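Local coordinates for protein putative trimethylamine methyltransferase (Rhizobium meliloti, PDB 4YYC) that probably transfers methyl groups, acting as a methyltransferase of the trimethylamine methyltransferase (MttB) family, at residues T135-Y141 with N387-A393. Residues are numbered along the deposited sequence; the frame is centred on the assembly and turned at random.
Sequences TVFAPVY and NFVLHAA
V136 and F137 pair in parallel with F388 and V389: V136 CA lies 4.9 Å from F388 CA and F137 CA 4.8 Å from V389 CA, the spacing expected of adjacent parallel strands. Strand 134-137 is the middle of a three-stranded mixed sheet, with 44-45 antiparallel on its other side. N387 and F388 also bond F354 of strand 354-355, consistent with the TIM-barrel fold of the MttB family. The ladder evidence is V136 N to N387 O, then V389 N to V136 O at 2.8 Å with an N-H...O angle of 162°, then A138 N to V389 O. Beyond it, A392 N bonds A138 O, H391 N bonds P139 O, and V140 N meets A393 O at 2.9 Å.

On one face F137 and V389 lie side by side, V389 CG2 meeting the ring edge at F137 CD1 (3.7 Å), while A392 CB packs on F137 CB. On the other lie V136 and F388; the F388 ring reaches along to A138, CE1 to A138 CB 3.8 Å. Because chi1 of L390 is -162°, CG points opposite the backbone N and CD1 lies against Y141 CB.

H391 folds over its neighbour L390, whose CG sits above the imidazole centre, and NE2 hydrogen-bonds an unknown ligand, probably from the crystallisation liquor. Replacing the imidazole with the methyl of an alanine is likely to leave the N-H of Y141 without its acceptor. That acceptor is H391 ND1, 3.2 Å from Y141 N, which is tilted 19° from the ring plane.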
loop_
_atom_site.group_PDB
_atom_site.type_symbol
_atom_site.label_atom_id
_atom_site.label_comp_id
_atom_site.label_asym_id
_atom_site.label_seq_id
_atom_site.Cartn_x
_atom_site.Cartn_y
_atom_site.Cartn_z
ATOM N N THR A 135 5.398 12.775 -11.178
ATOM C CA THR A 135 4.077 12.168 -10.907
ATOM C C THR A 135 3.083 13.293 -10.718
ATOM O O THR A 135 3.315 14.222 -9.949
ATOM C CB THR A 135 4.120 11.231 -9.680
ATOM O OG1 THR A 135 4.926 10.095 -9.985
ATOM C CG2 THR A 135 2.722 10.736 -9.293
ATOM N N VAL A 136 1.963 13.196 -11.465
ATOM C CA VAL A 136 0.928 14.212 -11.478
ATOM C C VAL A 136 -0.403 13.534 -11.135
ATOM O O VAL A 136 -0.867 12.659 -11.855
ATOM C CB VAL A 136 0.844 14.831 -12.895
ATOM C CG1 VAL A 136 -0.297 15.812 -13.013
ATOM C CG2 VAL A 136 2.168 15.507 -13.248
ATOM N N PHE A 137 -1.056 14.017 -10.078
ATOM C CA PHE A 137 -2.331 13.489 -9.618
ATOM C C PHE A 137 -3.482 14.309 -10.199
ATOM O O PHE A 137 -3.477 15.554 -10.132
ATOM C CB PHE A 137 -2.441 13.540 -8.113
ATOM C CG PHE A 137 -1.486 12.636 -7.391
ATOM C CD1 PHE A 137 -1.258 11.356 -7.815
ATOM C CD2 PHE A 137 -0.855 13.076 -6.214
ATOM C CE1 PHE A 137 -0.397 10.511 -7.088
ATOM C CE2 PHE A 137 -0.012 12.239 -5.495
ATOM C CZ PHE A 137 0.223 10.965 -5.934
ATOM N N ALA A 138 -4.530 13.612 -10.651
ATOM C CA ALA A 138 -5.765 14.227 -11.141
ATOM C C ALA A 138 -6.965 13.572 -10.500
ATOM O O ALA A 138 -6.883 12.402 -10.071
ATOM C CB ALA A 138 -5.917 14.086 -12.629
ATOM N N PRO A 139 -8.091 14.272 -10.440
ATOM C CA PRO A 139 -9.280 13.648 -9.820
ATOM C C PRO A 139 -9.917 12.489 -10.567
ATOM O O PRO A 139 -9.593 12.163 -11.722
ATOM C CB PRO A 139 -10.276 14.814 -9.698
ATOM C CG PRO A 139 -9.465 16.067 -9.894
ATOM C CD PRO A 139 -8.300 15.691 -10.733
ATOM N N VAL A 140 -10.814 11.834 -9.843
ATOM C CA VAL A 140 -11.855 10.982 -10.435
ATOM C C VAL A 140 -12.376 11.521 -11.763
ATOM O O VAL A 140 -12.575 12.722 -11.928
ATOM C CB VAL A 140 -12.983 10.747 -9.432
ATOM C CG1 VAL A 140 -13.647 12.060 -9.023
ATOM C CG2 VAL A 140 -13.986 9.700 -9.927
ATOM N N TYR A 141 -12.640 10.599 -12.687
ATOM C CA TYR A 141 -13.167 10.938 -14.020
ATOM C C TYR A 141 -14.280 9.953 -14.377
ATOM O O TYR A 141 -14.108 8.729 -14.299
ATOM C CB TYR A 141 -12.001 10.810 -15.000
ATOM C CG TYR A 141 -12.237 11.228 -16.438
ATOM C CD1 TYR A 141 -13.041 10.460 -17.271
ATOM C CD2 TYR A 141 -11.583 12.336 -16.956
ATOM C CE1 TYR A 141 -13.241 10.803 -18.602
ATOM C CE2 TYR A 141 -11.767 12.671 -18.289
ATOM C CZ TYR A 141 -12.581 11.909 -19.100
ATOM O OH TYR A 141 -12.787 12.265 -20.438
ATOM N N ASN A 387 3.341 8.384 -14.158
ATOM C CA ASN A 387 3.497 9.788 -14.494
ATOM C C ASN A 387 2.201 10.572 -14.382
ATOM O O ASN A 387 2.216 11.714 -13.951
ATOM C CB ASN A 387 4.046 9.940 -15.922
ATOM C CG ASN A 387 5.439 9.369 -16.081
ATOM O OD1 ASN A 387 5.651 8.487 -16.901
ATOM N ND2 ASN A 387 6.381 9.866 -15.311
ATOM N N PHE A 388 1.073 9.987 -14.763
ATOM C CA PHE A 388 -0.197 10.675 -14.746
ATOM C C PHE A 388 -1.203 9.762 -14.094
ATOM O O PHE A 388 -1.373 8.626 -14.535
ATOM C CB PHE A 388 -0.636 11.070 -16.153
ATOM C CG PHE A 388 -1.983 11.674 -16.196
ATOM C CD1 PHE A 388 -2.258 12.809 -15.447
ATOM C CD2 PHE A 388 -3.006 11.120 -16.977
ATOM C CE1 PHE A 388 -3.506 13.377 -15.464
ATOM C CE2 PHE A 388 -4.287 11.676 -16.969
ATOM C CZ PHE A 388 -4.530 12.807 -16.209
ATOM N N VAL A 389 -1.806 10.239 -13.024
ATOM C CA VAL A 389 -2.723 9.446 -12.259
ATOM C C VAL A 389 -4.112 10.044 -12.361
ATOM O O VAL A 389 -4.518 10.945 -11.584
ATOM C CB VAL A 389 -2.276 9.359 -10.782
ATOM C CG1 VAL A 389 -3.145 8.367 -10.032
ATOM C CG2 VAL A 389 -0.808 8.996 -10.641
ATOM N N LEU A 390 -4.892 9.481 -13.270
ATOM C CA LEU A 390 -6.318 9.730 -13.281
ATOM C C LEU A 390 -6.946 9.015 -12.108
ATOM O O LEU A 390 -6.450 7.981 -11.650
ATOM C CB LEU A 390 -6.900 9.217 -14.602
ATOM C CG LEU A 390 -8.287 9.767 -14.978
ATOM C CD1 LEU A 390 -8.272 11.275 -15.050
ATOM C CD2 LEU A 390 -8.683 9.099 -16.305
ATOM N N HIS A 391 -8.034 9.560 -11.558
ATOM C CA HIS A 391 -8.763 8.923 -10.465
ATOM C C HIS A 391 -7.947 8.871 -9.172
ATOM O O HIS A 391 -8.087 7.956 -8.359
ATOM C CB HIS A 391 -9.280 7.524 -10.743
ATOM C CG HIS A 391 -9.833 7.308 -12.121
ATOM N ND1 HIS A 391 -10.967 7.923 -12.592
ATOM C CD2 HIS A 391 -9.448 6.456 -13.086
ATOM C CE1 HIS A 391 -11.237 7.492 -13.800
ATOM N NE2 HIS A 391 -10.335 6.591 -14.129
ATOM N N ALA A 392 -7.083 9.850 -8.969
ATOM C CA ALA A 392 -6.293 9.856 -7.730
ATOM C C ALA A 392 -7.098 10.099 -6.477
ATOM O O ALA A 392 -6.679 9.688 -5.389
ATOM C CB ALA A 392 -5.176 10.891 -7.854
ATOM N N ALA A 393 -8.252 10.742 -6.592
ATOM C CA ALA A 393 -9.169 10.978 -5.453
ATOM C C ALA A 393 -10.584 11.066 -5.878
ATOM O O ALA A 393 -10.895 11.700 -6.925
ATOM C CB ALA A 393 -8.804 12.214 -4.686
#